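Local structure of uncharacterized protein (Parabacteroides merdae, 4R7F) at residues 289-294 with 339-344. The protein is of unknown function but carries immunoglobulin-like beta-sandwich domains and probably resembles, in its first domain, type 9 secretion system plug proteins. Sequence-based numbering, arbitrary orientation.
Sequences DYYIVH and LKQGSY
The amide N of D289 donates to OE1 of Q341 at 2.7 Å, an almost straight bond (171°) that lies in the carbonyl plane on a lone pair. Q341 returns the link through its own backbone, its N lying 2.9 Å from D289 O, so main chain and side chain of one glutamine grip both polar backbone atoms of D289. With CG anti to its carbonyl carbon (chi1 -68°) and the chain extended beyond, Q341 also passes over a face of the Y291 ring: CG stands 4.3 Å from the ring centroid in a CH-pi contact, and the terminal amide stacks on the ring with the planes 29° apart. Next along the strands, Y291 and L339 form an antiparallel hydrogen-bonded pair: Y291 N to L339 O is 2.9 Å and L339 N to Y291 O is 3.0 Å. Beside L339, CG2 of V293 packs against its CB. Y290 and K340 make the adjoining non-hydrogen-bonded pair, and CB of K340 sits over the Y290 ring, 3.8 Å from its centroid. The phenol OH, also bonded to T16 OG1, and the lysine NZ converge on D44, the former by a hydrogen bond and the latter by a salt bridge. A leucine at Y290 lacks phenol and ring face, which would probably leave the K340 chain less firmly held. Beyond Q341, Y344 OH donates to K340 O at 2.6 Å. The contact thus joins two adjacent inner strands of a mixed sheet, where D44 probably offsets the buried lysine charge.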
# COMPACT_ATOMS: atom_id res chain seq x y z
N ASP A 289 24.55 11.16 -14.22
CA ASP A 289 25.02 12.46 -14.66
C ASP A 289 23.93 13.52 -14.39
O ASP A 289 22.81 13.16 -13.98
CB ASP A 289 25.36 12.37 -16.18
CG ASP A 289 26.35 13.43 -16.64
OD1 ASP A 289 26.63 14.37 -15.85
OD2 ASP A 289 26.83 13.33 -17.79
N TYR A 290 24.25 14.79 -14.62
CA TYR A 290 23.34 15.92 -14.40
C TYR A 290 23.12 16.51 -15.76
O TYR A 290 24.08 16.91 -16.42
CB TYR A 290 23.94 17.01 -13.44
CG TYR A 290 23.72 16.74 -11.94
CD1 TYR A 290 24.62 15.97 -11.20
CD2 TYR A 290 22.61 17.22 -11.29
CE1 TYR A 290 24.42 15.71 -9.85
CE2 TYR A 290 22.39 16.96 -9.94
CZ TYR A 290 23.29 16.21 -9.23
OH TYR A 290 23.04 15.98 -7.90
N TYR A 291 21.86 16.59 -16.18
CA TYR A 291 21.46 17.14 -17.46
C TYR A 291 20.56 18.34 -17.19
O TYR A 291 19.97 18.44 -16.12
CB TYR A 291 20.71 16.10 -18.30
CG TYR A 291 21.50 14.85 -18.73
CD1 TYR A 291 22.87 14.69 -18.48
CD2 TYR A 291 20.86 13.82 -19.41
CE1 TYR A 291 23.56 13.55 -18.89
CE2 TYR A 291 21.54 12.68 -19.83
CZ TYR A 291 22.89 12.55 -19.57
OH TYR A 291 23.56 11.41 -19.97
N ILE A 292 20.47 19.26 -18.14
CA ILE A 292 19.50 20.34 -18.05
C ILE A 292 18.17 19.79 -18.52
O ILE A 292 18.05 19.41 -19.68
CB ILE A 292 19.81 21.52 -18.97
CG1 ILE A 292 21.19 22.10 -18.67
CG2 ILE A 292 18.76 22.61 -18.80
CD1 ILE A 292 21.28 22.70 -17.30
N VAL A 293 17.18 19.75 -17.64
CA VAL A 293 15.86 19.28 -18.07
C VAL A 293 14.91 20.44 -18.31
O VAL A 293 14.81 21.32 -17.49
CB VAL A 293 15.28 18.30 -17.07
CG1 VAL A 293 13.95 17.76 -17.56
CG2 VAL A 293 16.30 17.20 -16.83
N HIS A 294 14.22 20.41 -19.46
CA HIS A 294 13.36 21.48 -19.89
C HIS A 294 11.91 21.08 -19.78
O HIS A 294 11.47 20.14 -20.45
CB HIS A 294 13.61 21.87 -21.35
CG HIS A 294 15.00 22.34 -21.61
ND1 HIS A 294 15.35 23.67 -21.65
CD2 HIS A 294 16.14 21.64 -21.84
CE1 HIS A 294 16.64 23.77 -21.88
NE2 HIS A 294 17.15 22.56 -21.98
N LEU A 339 19.16 18.54 -13.22
CA LEU A 339 18.69 17.37 -12.52
C LEU A 339 19.60 16.16 -12.81
O LEU A 339 20.11 15.97 -13.95
CB LEU A 339 17.26 17.02 -12.97
CG LEU A 339 16.18 18.03 -12.54
CD1 LEU A 339 14.83 17.69 -13.14
CD2 LEU A 339 16.06 18.07 -11.03
N LYS A 340 19.80 15.37 -11.77
CA LYS A 340 20.48 14.09 -11.85
C LYS A 340 19.56 13.06 -12.47
O LYS A 340 18.36 12.99 -12.16
CB LYS A 340 20.90 13.65 -10.46
CG LYS A 340 21.91 12.53 -10.38
CD LYS A 340 22.21 12.21 -8.91
CE LYS A 340 23.49 11.39 -8.76
NZ LYS A 340 24.10 11.57 -7.42
N GLN A 341 20.13 12.26 -13.35
CA GLN A 341 19.39 11.23 -14.06
C GLN A 341 18.59 10.30 -13.15
O GLN A 341 19.08 9.88 -12.09
CB GLN A 341 20.35 10.36 -14.84
CG GLN A 341 21.04 11.02 -15.99
CD GLN A 341 22.00 10.06 -16.63
OE1 GLN A 341 23.10 9.82 -16.11
NE2 GLN A 341 21.59 9.47 -17.75
N GLY A 342 17.39 9.94 -13.62
CA GLY A 342 16.50 9.05 -12.87
C GLY A 342 15.04 9.15 -13.32
O GLY A 342 14.75 9.66 -14.41
N SER A 343 14.14 8.65 -12.47
CA SER A 343 12.68 8.74 -12.67
C SER A 343 12.15 9.80 -11.75
O SER A 343 12.38 9.73 -10.53
CB SER A 343 11.96 7.42 -12.33
OG SER A 343 12.56 6.33 -13.01
N TYR A 344 11.42 10.75 -12.31
CA TYR A 344 10.86 11.86 -11.52
C TYR A 344 9.34 11.91 -11.58
O TYR A 344 8.75 11.81 -12.66
CB TYR A 344 11.44 13.21 -12.01
CG TYR A 344 12.90 13.44 -11.59
CD1 TYR A 344 13.95 12.76 -12.22
CD2 TYR A 344 13.22 14.35 -10.57
CE1 TYR A 344 15.28 12.97 -11.84
CE2 TYR A 344 14.53 14.54 -10.18
CZ TYR A 344 15.55 13.85 -10.81
OH TYR A 344 16.84 14.07 -10.40